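Local coordinates for protein carboxylic ester hydrolase (Aspergillus niger, PDB 7K4O) that hydrolyses ester bonds of tannins as a tannin acyl hydrolase (tannase), a serine esterase whose pocket here holds gallic acid, the acid part of such esters, at residues F217-H222 and G354-L359; S385-Q388 and L394-T397; L223-V228 and D332-Q337; E229-Y234 and V374-L379; N311-H314 and R320-F323. One frame throughout, in Å; residues are numbered along the deposited sequence.

Interaction 1. Residues F217-H222 and G354-L359; sequences FQQTQH and GEYIAL. With GDE (3,4,5-trihydroxybenzoic acid), chain J.
Gln219 and Tyr356 meet CB to CB at 3.5 Å, where helix 215-221 lies against helix 351-361, and the two side chains cross at about a right angle. The CB of Gln219 is equally near CG of Tyr356, approaching the ring obliquely, and OG1 of Thr220 lies 3.4 Å from CE2 of the same ring while hydrogen-bonding to the Ser216 carbonyl one turn back. From this packed CB the glutamine turns away. Its chain folds at chi2 (-49°), which swings the amide off the tyrosine and across to the bound gallic acid (3,4,5-trihydroxybenzoic acid). There OE1 of Gln219 accepts a bond of 2.7 Å from the ligand hydroxyl OAE, and NE2 of Gln219 donates to the neighbouring hydroxyl OAC over 2.8 Å. OAE has two further partners. NE2 of Gln218 donates to OAE at 3.0 Å in a nearly straight bond (178°). NE2 of His222 donates to OAE over 3.2 Å. The same His222 NE2 stands 2.7 Å from the third hydroxyl, OAD, close to the plane of the imidazole. Behind this shell, Asp333 OD1 bonds to ND1 of His222, the Ser421 carbonyl takes a bond from Gln218 NE2, and NE2 of Gln221 lies over one face of the imidazole. Trp215 and Tyr390 also pack on Tyr356. Three polar side chains are thus presented to all three phenolic hydroxyls, consistent with the acyl pocket of a tannase, where a galloyl ring would be recognised; Ser186 and His465 also line the site.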
# COMPACT_ATOMS: atom_id res chain seq x y z
N PHE A 217 -6.95 -7.24 10.74
CA PHE A 217 -5.81 -8.17 10.89
C PHE A 217 -4.53 -7.37 10.72
O PHE A 217 -3.61 -7.49 11.52
CB PHE A 217 -5.93 -9.31 9.89
CG PHE A 217 -6.99 -10.33 10.21
CD1 PHE A 217 -8.34 -10.03 10.13
CD2 PHE A 217 -6.65 -11.59 10.68
CE1 PHE A 217 -9.31 -10.94 10.51
CE2 PHE A 217 -7.61 -12.52 11.00
CZ PHE A 217 -8.94 -12.19 10.92
N GLN A 218 -4.47 -6.51 9.69
CA GLN A 218 -3.24 -5.78 9.35
C GLN A 218 -2.89 -4.83 10.50
O GLN A 218 -1.71 -4.70 10.86
CB GLN A 218 -3.46 -4.99 8.06
CG GLN A 218 -2.41 -3.90 7.83
CD GLN A 218 -0.97 -4.38 7.90
OE1 GLN A 218 -0.69 -5.55 7.64
NE2 GLN A 218 -0.08 -3.43 8.17
N GLN A 219 -3.85 -4.05 11.05
CA GLN A 219 -3.48 -3.05 12.06
C GLN A 219 -3.11 -3.78 13.37
O GLN A 219 -2.10 -3.43 14.02
CB GLN A 219 -4.58 -2.04 12.34
CG GLN A 219 -5.13 -1.31 11.10
CD GLN A 219 -4.06 -0.75 10.21
OE1 GLN A 219 -2.96 -0.40 10.67
NE2 GLN A 219 -4.42 -0.53 8.93
N THR A 220 -3.88 -4.79 13.73
CA THR A 220 -3.65 -5.47 15.03
C THR A 220 -2.32 -6.25 14.99
O THR A 220 -1.63 -6.29 16.05
CB THR A 220 -4.80 -6.39 15.37
OG1 THR A 220 -6.03 -5.66 15.33
CG2 THR A 220 -4.63 -7.01 16.74
N GLN A 221 -1.93 -6.82 13.87
CA GLN A 221 -0.67 -7.62 13.79
C GLN A 221 0.54 -6.75 14.05
O GLN A 221 1.60 -7.33 14.41
CB GLN A 221 -0.58 -8.46 12.52
CG GLN A 221 -0.43 -7.67 11.24
CD GLN A 221 0.99 -7.21 10.96
OE1 GLN A 221 1.94 -7.98 11.17
NE2 GLN A 221 1.13 -5.94 10.54
N HIS A 222 0.44 -5.43 13.97
CA HIS A 222 1.55 -4.52 14.31
C HIS A 222 1.93 -4.67 15.80
O HIS A 222 3.03 -4.25 16.14
CB HIS A 222 1.21 -3.08 14.00
CG HIS A 222 1.49 -2.67 12.58
ND1 HIS A 222 2.80 -2.65 12.09
CD2 HIS A 222 0.67 -2.25 11.58
CE1 HIS A 222 2.76 -2.16 10.85
NE2 HIS A 222 1.45 -1.92 10.49
N GLY A 354 -0.86 0.36 18.11
CA GLY A 354 -1.45 1.07 19.25
C GLY A 354 -2.49 2.06 18.79
O GLY A 354 -3.56 2.20 19.45
N GLU A 355 -2.23 2.76 17.70
CA GLU A 355 -3.18 3.78 17.24
C GLU A 355 -4.50 3.09 16.85
O GLU A 355 -5.59 3.70 17.09
CB GLU A 355 -2.64 4.58 16.06
CG GLU A 355 -3.67 5.57 15.51
CD GLU A 355 -3.12 6.75 14.76
OE1 GLU A 355 -1.93 6.74 14.40
OE2 GLU A 355 -3.89 7.71 14.56
N TYR A 356 -4.49 1.97 16.15
CA TYR A 356 -5.73 1.26 15.77
C TYR A 356 -6.56 0.98 17.05
O TYR A 356 -7.76 1.33 17.10
CB TYR A 356 -5.48 -0.01 14.99
CG TYR A 356 -6.72 -0.85 14.84
CD1 TYR A 356 -7.82 -0.34 14.20
CD2 TYR A 356 -6.83 -2.13 15.34
CE1 TYR A 356 -9.01 -1.05 14.10
CE2 TYR A 356 -7.97 -2.89 15.17
CZ TYR A 356 -9.08 -2.36 14.54
OH TYR A 356 -10.24 -3.06 14.43
N ILE A 357 -5.94 0.38 18.05
CA ILE A 357 -6.69 0.04 19.29
C ILE A 357 -7.22 1.31 19.95
O ILE A 357 -8.42 1.38 20.30
CB ILE A 357 -5.86 -0.83 20.24
CG1 ILE A 357 -5.41 -2.13 19.57
CG2 ILE A 357 -6.62 -1.07 21.55
CD1 ILE A 357 -6.49 -2.94 18.88
N ALA A 358 -6.37 2.32 20.13
CA ALA A 358 -6.78 3.55 20.83
C ALA A 358 -7.88 4.29 20.05
O ALA A 358 -8.82 4.83 20.66
CB ALA A 358 -5.60 4.43 21.11
N LEU A 359 -7.73 4.42 18.72
CA LEU A 359 -8.59 5.31 17.90
C LEU A 359 -9.90 4.61 17.50
O LEU A 359 -10.93 5.25 17.52
CB LEU A 359 -7.84 5.71 16.64
CG LEU A 359 -8.54 6.77 15.79
CD1 LEU A 359 -8.59 8.11 16.49
CD2 LEU A 359 -7.85 6.82 14.43
OAA GDE J . 0.28 3.92 4.56
OAB GDE J . 2.32 3.38 5.22
OAC GDE J . -2.68 1.42 7.94
OAD GDE J . 1.54 -0.81 8.04
OAE GDE J . -1.00 -0.63 8.87
CAF GDE J . -0.82 2.33 6.61
CAG GDE J . 1.34 1.19 6.66
CAH GDE J . 1.07 3.24 5.28
CAI GDE J . -1.34 1.37 7.50
CAJ GDE J . 0.83 0.25 7.59
CAK GDE J . 0.52 2.23 6.26
CAL GDE J . -0.49 0.34 7.97

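Interaction 2. Residues S385-Q388 and L394-T397; sequences SGLQ and LQTT
OG1 of Thr396, which donates to the Leu394 carbonyl O over 2.7 Å and also bonds to Arg190 NH1, belongs to the residue next to Gln395, whose amide packs on Leu387 across the contact. In the loop's bond to itself the hydroxyl comes from well above the carbonyl plane of Leu394. Thr396 has a left-handed backbone conformation, so the chain turns sharply here. The amide of Gln395 joins this loop, which follows helix 376-390, to two helices at once. Its OE1 accepts a hydrogen bond from the backbone N of Ser216, at the start of helix 215-221, while its other branch turns to Leu387. NE2 of Gln395 lies 3.5 Å from CD1 of Leu387, and CD of the same amide is 3.7 Å from that methyl, so one leucine branch rests against the amide and its CG rather than on a purely apolar partner. Leu387 gets there because CG extends opposite its backbone N (chi1 173°), bringing CD1 nearer to the loop than its CB is. Gln395 also leaves the main chain extended at chi1 but bends at chi2 (71°), which brings the amide against CD1 of Leu387. The approach to Gly386 is looser, with the Gly386 carbonyl O 4.3 Å from OE1 of Gln395. No hydrogen bond links the two segments directly: the contact is van der Waals packing. Leu394 packs on Leu147, Phe150 and Ala151 of helix 144-169, Gln395 on Trp215 and Phe217 of helix 215-221, and the loop thereby bridges these helices and helix 376-390 on its way to helix 402-406.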
# COMPACT_ATOMS: atom_id res chain seq x y z
N SER A 385 -13.23 -9.33 16.13
CA SER A 385 -14.29 -8.34 16.41
C SER A 385 -14.21 -7.19 15.40
O SER A 385 -15.28 -6.71 14.97
CB SER A 385 -14.28 -7.79 17.81
OG SER A 385 -13.07 -7.15 18.11
N GLY A 386 -13.00 -6.79 15.04
CA GLY A 386 -12.85 -5.69 14.07
C GLY A 386 -13.30 -6.09 12.68
O GLY A 386 -13.71 -5.22 11.90
N LEU A 387 -13.19 -7.36 12.33
CA LEU A 387 -13.67 -7.84 11.01
C LEU A 387 -15.15 -7.53 10.88
O LEU A 387 -15.57 -6.99 9.85
CB LEU A 387 -13.36 -9.34 10.88
CG LEU A 387 -13.92 -10.04 9.66
CD1 LEU A 387 -13.37 -9.38 8.38
CD2 LEU A 387 -13.58 -11.52 9.68
N GLN A 388 -15.94 -7.85 11.91
CA GLN A 388 -17.40 -7.56 11.85
C GLN A 388 -17.62 -6.05 11.81
O GLN A 388 -18.46 -5.56 11.03
CB GLN A 388 -18.13 -8.25 13.01
CG GLN A 388 -19.63 -8.01 12.98
CD GLN A 388 -20.43 -8.79 14.00
OE1 GLN A 388 -19.88 -9.43 14.93
NE2 GLN A 388 -21.74 -8.71 13.84
N LEU A 394 -13.62 -0.07 6.48
CA LEU A 394 -12.15 -0.06 6.36
C LEU A 394 -11.59 -1.42 5.93
O LEU A 394 -10.46 -1.42 5.45
CB LEU A 394 -11.57 0.34 7.72
CG LEU A 394 -11.87 1.77 8.14
CD1 LEU A 394 -11.31 2.01 9.53
CD2 LEU A 394 -11.26 2.73 7.18
N GLN A 395 -12.30 -2.54 6.13
CA GLN A 395 -11.71 -3.87 5.95
C GLN A 395 -11.12 -4.00 4.54
O GLN A 395 -10.02 -4.50 4.40
CB GLN A 395 -12.69 -5.01 6.26
CG GLN A 395 -11.97 -6.35 6.39
CD GLN A 395 -11.13 -6.50 7.62
OE1 GLN A 395 -11.08 -5.62 8.48
NE2 GLN A 395 -10.43 -7.64 7.72
N THR A 396 -11.88 -3.59 3.53
CA THR A 396 -11.41 -3.50 2.13
C THR A 396 -10.93 -4.86 1.61
O THR A 396 -9.90 -4.89 0.92
CB THR A 396 -10.36 -2.40 1.96
OG1 THR A 396 -10.72 -1.26 2.74
CG2 THR A 396 -10.24 -2.00 0.51
N THR A 397 -11.67 -5.95 1.89
CA THR A 397 -11.31 -7.25 1.34
C THR A 397 -12.47 -7.90 0.64
O THR A 397 -12.43 -9.12 0.48
CB THR A 397 -10.73 -8.20 2.39
OG1 THR A 397 -11.66 -8.21 3.49
CG2 THR A 397 -9.35 -7.73 2.74

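Interaction 3. Residues L223-V228 and D332-Q337; sequences LYSNVV and DDAETQ
Ser225, near the start of helix 224-232, packs against a type I beta turn running from Asp332 to Glu335, and water does much of the joining. The turn closes with the Glu335 N to Asp332 O bond. Van der Waals contact comes first: CB of Ser225 lies 3.6 Å from the backbone N of Ala334 and 3.9 Å from CB of Ala334, while OG of Ser225 meets CB of Asp333 at 3.6 Å. With chi1 at -69°, OG sits beside its own backbone N and faces the turn. Ile309 of helix 300-310 packs on both Ser225 and Ala334.

No direct hydrogen bond crosses between the segments; three waters supply the polar links. One takes the N-H of Ser225 and donates to OD2 of Asp333, so a helix amide is relayed to a carboxylate. A second bonds OG of Ser225 and, weakly, the N of Ala334. The third accepts from Asn226 N and donates to the Asp333 carbonyl O. Two early helix amides, which lack partners within the helix's first turn, are satisfied in this way.

Further hydrogen bonds lead outward. Asp333 OD2 takes a bond from Tyr325 OH, and the same carboxylate backs His222, the histidine that holds the bound gallic acid. This is consistent with a second shell that sets the orientation of the imidazole. The amide of Asn226 is held by Asp348 O and Asp350 N, while ND2 of Asn226 stands 3.6 Å from the Asp333 carbonyl O.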
# COMPACT_ATOMS: atom_id res chain seq x y z
N LEU A 223 1.04 -5.23 16.62
CA LEU A 223 1.31 -5.44 18.08
C LEU A 223 1.88 -6.83 18.28
O LEU A 223 2.28 -7.10 19.40
CB LEU A 223 0.02 -5.25 18.89
CG LEU A 223 -0.55 -3.85 18.94
CD1 LEU A 223 -1.85 -3.80 19.78
CD2 LEU A 223 0.42 -2.84 19.47
N TYR A 224 1.89 -7.70 17.26
CA TYR A 224 2.28 -9.12 17.47
C TYR A 224 3.73 -9.23 18.01
O TYR A 224 3.97 -9.90 19.05
CB TYR A 224 2.12 -9.94 16.20
CG TYR A 224 2.52 -11.37 16.36
CD1 TYR A 224 2.08 -12.14 17.43
CD2 TYR A 224 3.41 -11.95 15.47
CE1 TYR A 224 2.51 -13.45 17.59
CE2 TYR A 224 3.82 -13.26 15.61
CZ TYR A 224 3.41 -14.00 16.71
OH TYR A 224 3.82 -15.32 16.83
N SER A 225 4.70 -8.62 17.35
CA SER A 225 6.11 -8.65 17.81
C SER A 225 6.22 -8.19 19.28
O SER A 225 6.93 -8.84 20.07
CB SER A 225 6.97 -7.81 16.94
OG SER A 225 7.09 -8.40 15.66
N ASN A 226 5.57 -7.09 19.64
CA ASN A 226 5.52 -6.59 21.04
C ASN A 226 5.03 -7.71 21.97
O ASN A 226 5.64 -7.92 23.07
CB ASN A 226 4.59 -5.40 21.20
CG ASN A 226 5.04 -4.08 20.64
OD1 ASN A 226 4.19 -3.25 20.30
ND2 ASN A 226 6.34 -3.85 20.55
N VAL A 227 3.96 -8.41 21.59
CA VAL A 227 3.34 -9.41 22.49
C VAL A 227 4.22 -10.66 22.55
O VAL A 227 4.30 -11.31 23.62
CB VAL A 227 1.89 -9.66 22.10
CG1 VAL A 227 1.31 -10.82 22.87
CG2 VAL A 227 1.06 -8.39 22.30
N VAL A 228 4.92 -10.99 21.47
CA VAL A 228 5.90 -12.11 21.49
C VAL A 228 6.99 -11.77 22.52
O VAL A 228 7.36 -12.67 23.31
CB VAL A 228 6.55 -12.37 20.11
CG1 VAL A 228 7.74 -13.32 20.24
CG2 VAL A 228 5.53 -12.94 19.12
N ASP A 332 10.89 -4.22 12.34
CA ASP A 332 10.48 -2.88 12.80
C ASP A 332 9.47 -2.99 13.94
O ASP A 332 9.61 -2.24 14.89
CB ASP A 332 9.88 -2.03 11.66
CG ASP A 332 10.93 -1.39 10.76
OD1 ASP A 332 11.82 -2.11 10.30
OD2 ASP A 332 10.83 -0.16 10.51
N ASP A 333 8.47 -3.87 13.81
CA ASP A 333 7.43 -4.04 14.84
C ASP A 333 8.13 -4.42 16.16
O ASP A 333 7.64 -3.99 17.23
CB ASP A 333 6.42 -5.11 14.47
CG ASP A 333 5.33 -4.60 13.49
OD1 ASP A 333 5.33 -3.38 13.15
OD2 ASP A 333 4.51 -5.46 13.15
N ALA A 334 9.21 -5.18 16.05
CA ALA A 334 9.90 -5.74 17.25
C ALA A 334 10.78 -4.69 17.93
O ALA A 334 11.35 -5.02 19.03
CB ALA A 334 10.73 -6.95 16.87
N GLU A 335 10.96 -3.52 17.34
CA GLU A 335 11.90 -2.48 17.86
C GLU A 335 11.69 -2.31 19.37
O GLU A 335 10.55 -2.17 19.84
CB GLU A 335 11.71 -1.13 17.18
CG GLU A 335 12.85 -0.15 17.50
CD GLU A 335 14.12 -0.35 16.67
OE1 GLU A 335 14.18 -1.29 15.81
OE2 GLU A 335 15.06 0.43 16.88
N THR A 336 12.79 -2.42 20.12
CA THR A 336 12.79 -2.20 21.59
C THR A 336 13.37 -0.82 21.88
O THR A 336 13.88 -0.18 20.99
CB THR A 336 13.58 -3.33 22.27
OG1 THR A 336 14.88 -3.42 21.65
CG2 THR A 336 12.85 -4.64 22.13
N GLN A 337 13.30 -0.39 23.13
CA GLN A 337 13.90 0.90 23.52
C GLN A 337 14.80 0.70 24.74
O GLN A 337 14.52 -0.16 25.62
CB GLN A 337 12.85 1.97 23.82
CG GLN A 337 11.89 1.62 24.94
CD GLN A 337 10.83 2.69 25.10
OE1 GLN A 337 11.13 3.87 25.23
NE2 GLN A 337 9.58 2.28 25.06
O HOH W 1 4.70 -7.79 14.48
O HOH W 2 9.14 -7.24 13.92
O HOH W 3 4.96 -5.13 17.74

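Interaction 4. Residues E229-Y234 and V374-L379; sequences EKTLDY and VTYDTL
Thr231, on the last turns of helix 224-232, lies over the outer end of the Tyr376 ring at the start of helix 376-390. Its CB sits 3.7 Å from OH of Tyr376. From there the two branches part: CG2 of Thr231 lies 3.8 Å from the same phenol oxygen, and OG1 of Thr231 comes over one face of the ring, 3.9 Å from CZ of Tyr376. OG1 also bonds back to the Val227 carbonyl of its own helix, and it accepts from a water 2.9 Å away. That water in turn takes the N-H of Tyr376 and lies above the ring near its rim, so the hydroxyl is tied to the first turn of the second helix as well as to its own. At chi1 -61° the Thr231 methyl stands opposite the backbone N, leaving OG1 within reach of Val227 O.

Alongside, the aliphatic part of Lys230 brings CE within 3.6 Å of the Val374 carbonyl O, while its NZ makes a weak bond to Leu371 O. Both helix ends are closed by recognised caps. Thr375 and Thr378 form a capping box, with Thr375 N donating to Thr378 OG1 over 3.1 Å; Asp233 is the C-prime residue of a Schellman motif. With hydroxyl and methyl packed on the aromatic ring and a single water carrying the polar link, the two helix ends meet at the surface through a solvent-mediated joint.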
# COMPACT_ATOMS: atom_id res chain seq x y z
N GLU A 229 7.52 -10.57 22.47
CA GLU A 229 8.61 -10.15 23.38
C GLU A 229 8.09 -10.24 24.82
O GLU A 229 8.83 -10.73 25.71
CB GLU A 229 9.07 -8.74 23.06
CG GLU A 229 9.80 -8.65 21.73
CD GLU A 229 10.07 -7.26 21.22
OE1 GLU A 229 9.58 -6.26 21.80
OE2 GLU A 229 10.83 -7.17 20.25
N LYS A 230 6.89 -9.76 25.08
CA LYS A 230 6.29 -9.81 26.44
C LYS A 230 6.09 -11.26 26.86
O LYS A 230 6.43 -11.61 28.01
CB LYS A 230 4.90 -9.18 26.49
CG LYS A 230 4.82 -7.68 26.66
CD LYS A 230 3.37 -7.22 26.49
CE LYS A 230 2.37 -7.97 27.35
NZ LYS A 230 2.46 -7.51 28.75
N THR A 231 5.52 -12.07 25.99
CA THR A 231 5.17 -13.46 26.30
C THR A 231 6.44 -14.29 26.61
O THR A 231 6.40 -15.09 27.56
CB THR A 231 4.38 -14.08 25.16
OG1 THR A 231 3.18 -13.33 24.97
CG2 THR A 231 4.02 -15.51 25.46
N LEU A 232 7.50 -14.15 25.83
CA LEU A 232 8.77 -14.89 26.03
C LEU A 232 9.69 -14.13 27.00
O LEU A 232 10.76 -14.65 27.31
CB LEU A 232 9.44 -15.11 24.67
CG LEU A 232 8.67 -16.02 23.72
CD1 LEU A 232 9.33 -16.04 22.34
CD2 LEU A 232 8.52 -17.44 24.29
N ASP A 233 9.28 -12.96 27.46
CA ASP A 233 10.03 -12.06 28.36
C ASP A 233 11.46 -11.89 27.84
O ASP A 233 12.41 -12.19 28.57
CB ASP A 233 10.05 -12.60 29.80
CG ASP A 233 10.60 -11.60 30.81
OD1 ASP A 233 10.45 -10.38 30.59
OD2 ASP A 233 11.21 -12.04 31.80
N TYR A 234 11.63 -11.45 26.60
CA TYR A 234 12.96 -11.08 26.07
C TYR A 234 12.79 -9.94 25.06
O TYR A 234 12.00 -10.08 24.13
CB TYR A 234 13.62 -12.28 25.42
CG TYR A 234 14.99 -11.93 24.89
CD1 TYR A 234 16.04 -11.67 25.75
CD2 TYR A 234 15.22 -11.82 23.53
CE1 TYR A 234 17.30 -11.32 25.27
CE2 TYR A 234 16.47 -11.51 23.03
CZ TYR A 234 17.51 -11.24 23.90
OH TYR A 234 18.72 -10.94 23.38
N VAL A 374 -2.32 -7.98 27.72
CA VAL A 374 -2.53 -8.31 26.27
C VAL A 374 -1.74 -9.56 25.91
O VAL A 374 -0.54 -9.58 26.08
CB VAL A 374 -2.18 -7.10 25.39
CG1 VAL A 374 -2.34 -7.44 23.91
CG2 VAL A 374 -3.00 -5.88 25.77
N THR A 375 -2.44 -10.57 25.43
CA THR A 375 -1.95 -11.89 25.07
C THR A 375 -2.16 -12.12 23.58
O THR A 375 -2.90 -11.33 22.95
CB THR A 375 -2.65 -12.99 25.87
OG1 THR A 375 -4.03 -13.11 25.51
CG2 THR A 375 -2.48 -12.77 27.36
N TYR A 376 -1.65 -13.23 23.08
CA TYR A 376 -2.00 -13.70 21.72
C TYR A 376 -3.52 -13.73 21.55
O TYR A 376 -4.04 -13.37 20.47
CB TYR A 376 -1.37 -15.05 21.40
CG TYR A 376 0.14 -15.09 21.48
CD1 TYR A 376 0.93 -14.00 21.16
CD2 TYR A 376 0.78 -16.24 21.93
CE1 TYR A 376 2.32 -14.06 21.22
CE2 TYR A 376 2.16 -16.32 21.98
CZ TYR A 376 2.94 -15.24 21.62
OH TYR A 376 4.31 -15.30 21.70
N ASP A 377 -4.27 -14.24 22.53
CA ASP A 377 -5.74 -14.35 22.40
C ASP A 377 -6.38 -12.95 22.37
O ASP A 377 -7.42 -12.83 21.66
CB ASP A 377 -6.33 -15.21 23.54
CG ASP A 377 -6.09 -16.71 23.40
OD1 ASP A 377 -5.65 -17.17 22.33
OD2 ASP A 377 -6.33 -17.44 24.41
N THR A 378 -5.85 -11.96 23.07
CA THR A 378 -6.38 -10.57 23.03
C THR A 378 -6.25 -10.10 21.56
O THR A 378 -7.22 -9.48 21.05
CB THR A 378 -5.60 -9.60 23.91
OG1 THR A 378 -5.47 -10.17 25.23
CG2 THR A 378 -6.19 -8.22 24.04
N LEU A 379 -5.11 -10.36 20.95
CA LEU A 379 -4.87 -9.93 19.52
C LEU A 379 -5.87 -10.66 18.62
O LEU A 379 -6.49 -10.01 17.72
CB LEU A 379 -3.43 -10.22 19.10
CG LEU A 379 -2.34 -9.52 19.89
CD1 LEU A 379 -0.99 -9.81 19.30
CD2 LEU A 379 -2.53 -8.02 19.98
O HOH W 4 0.48 -14.29 24.91

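Interaction 5. Residues N311-H314 and R320-F323; sequences NGLH and RVYF
A single beta bridge, pairing His314 with Arg320, closes the base of a short loop that follows helix 300-310. The backbone link beside it is bifurcated at one oxygen: O of Leu313 accepts from N of Val321 over 2.9 Å and, weakly, from N of Tyr322. Gly312 is where the chain first leaves helical phi/psi after the helix, with positive phi, and its CA packs close to CA of Phe323.

Leu313 CD2 meets CB of Val321 at 3.7 Å, and both residues pack on Met383 of helix 376-390. The histidine and arginine pack together as well. CA of Arg320 lies over one face of the His314 ring, 4.0 Å from the ring centroid, a CH-pi contact. The chain of Arg320 then runs on past the imidazole and bends at chi3 (-81°), which brings its guanidinium round so that CE1 of His314 sits over its centre; the two planes are 62° apart.

Several bonds fix these flat groups. ND1 of His314 donates to the Gly312 carbonyl O over 2.8 Å, with that oxygen in the ring plane, while NE2 of His314 bonds a water that also takes a weak bond from NE of Arg320. A further water links Leu313 N to Phe323 O, the latter bond weak. Beyond the bridge, Tyr322 OH bonds to Arg214. NH1 of Arg320 donates to Tyr322 O (2.9 Å, 154°), a bond nearly in the guanidinium plane, and makes a weaker, strongly bent one to Asn311 O.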
# COMPACT_ATOMS: atom_id res chain seq x y z
N ASN A 311 6.77 -16.83 12.40
CA ASN A 311 5.74 -17.88 12.31
C ASN A 311 4.30 -17.31 12.35
O ASN A 311 3.41 -18.06 12.05
CB ASN A 311 5.90 -18.87 13.48
CG ASN A 311 5.14 -20.15 13.27
OD1 ASN A 311 5.32 -20.84 12.26
ND2 ASN A 311 4.30 -20.50 14.22
N GLY A 312 4.14 -16.06 12.74
CA GLY A 312 2.82 -15.38 12.72
C GLY A 312 1.99 -15.68 13.96
O GLY A 312 2.22 -16.70 14.65
N LEU A 313 1.00 -14.85 14.20
CA LEU A 313 0.11 -14.98 15.39
C LEU A 313 -0.61 -16.32 15.37
O LEU A 313 -1.36 -16.64 14.42
CB LEU A 313 -0.86 -13.81 15.43
CG LEU A 313 -1.92 -13.92 16.52
CD1 LEU A 313 -1.30 -13.85 17.89
CD2 LEU A 313 -2.92 -12.79 16.35
N HIS A 314 -0.43 -17.08 16.46
CA HIS A 314 -1.22 -18.29 16.77
C HIS A 314 -1.85 -18.07 18.15
O HIS A 314 -1.30 -17.31 18.93
CB HIS A 314 -0.35 -19.56 16.75
CG HIS A 314 0.14 -19.98 15.41
ND1 HIS A 314 1.04 -19.21 14.70
CD2 HIS A 314 -0.12 -21.07 14.66
CE1 HIS A 314 1.33 -19.84 13.57
NE2 HIS A 314 0.66 -20.99 13.50
N ARG A 320 -3.70 -21.02 13.90
CA ARG A 320 -3.15 -19.83 13.22
C ARG A 320 -4.24 -18.76 13.06
O ARG A 320 -5.30 -19.08 12.50
CB ARG A 320 -2.60 -20.18 11.84
CG ARG A 320 -1.93 -18.97 11.19
CD ARG A 320 -1.32 -19.28 9.84
NE ARG A 320 -0.01 -19.91 9.91
CZ ARG A 320 1.14 -19.29 10.01
NH1 ARG A 320 1.20 -17.97 10.17
NH2 ARG A 320 2.26 -20.02 9.99
N VAL A 321 -3.93 -17.56 13.48
CA VAL A 321 -4.81 -16.37 13.35
C VAL A 321 -4.40 -15.55 12.12
O VAL A 321 -5.32 -15.08 11.40
CB VAL A 321 -4.76 -15.51 14.60
CG1 VAL A 321 -5.84 -14.44 14.52
CG2 VAL A 321 -4.91 -16.35 15.88
N TYR A 322 -3.12 -15.32 11.92
CA TYR A 322 -2.65 -14.52 10.77
C TYR A 322 -1.24 -14.98 10.41
O TYR A 322 -0.77 -16.00 10.91
CB TYR A 322 -2.81 -13.02 11.06
CG TYR A 322 -2.94 -12.13 9.82
CD1 TYR A 322 -3.78 -12.50 8.79
CD2 TYR A 322 -2.20 -10.97 9.69
CE1 TYR A 322 -3.87 -11.73 7.63
CE2 TYR A 322 -2.33 -10.15 8.56
CZ TYR A 322 -3.18 -10.54 7.55
OH TYR A 322 -3.24 -9.76 6.40
N PHE A 323 -0.57 -14.21 9.58
CA PHE A 323 0.82 -14.43 9.12
C PHE A 323 1.54 -13.13 9.28
O PHE A 323 0.95 -12.07 9.53
CB PHE A 323 0.84 -15.02 7.71
CG PHE A 323 -0.17 -14.40 6.77
CD1 PHE A 323 0.04 -13.13 6.29
CD2 PHE A 323 -1.33 -15.06 6.44
CE1 PHE A 323 -0.92 -12.52 5.51
CE2 PHE A 323 -2.26 -14.48 5.60
CZ PHE A 323 -2.04 -13.20 5.16
O HOH W 5 1.21 -12.26 12.74
O HOH W 6 0.83 -22.65 11.52

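Interaction 1 holds the gallic acid, and each of the other interactions touches interaction 1. Interaction 3, centred 13 Å away, supplies the carboxylate behind the pocket histidine: His222 ND1 lies 2.8 Å from Asp333 OD1. Interactions 3 and 4 occupy successive parts of helix 224-232, with centres 10 Å apart, and Tyr376 also packs on Val227 and Val228. Interaction 5 touches both: Tyr224 OH probably bonds to Gly312 O at 3.0 Å, and Leu313 CD1 touches Tyr376 CB at 3.7 Å. It reaches interaction 1 where Phe217 CD2 meets Tyr322 CD1 at 3.5 Å. Interaction 2 touches interaction 1 through Tyr356 OH and Gly386 CA, 3.7 Å apart.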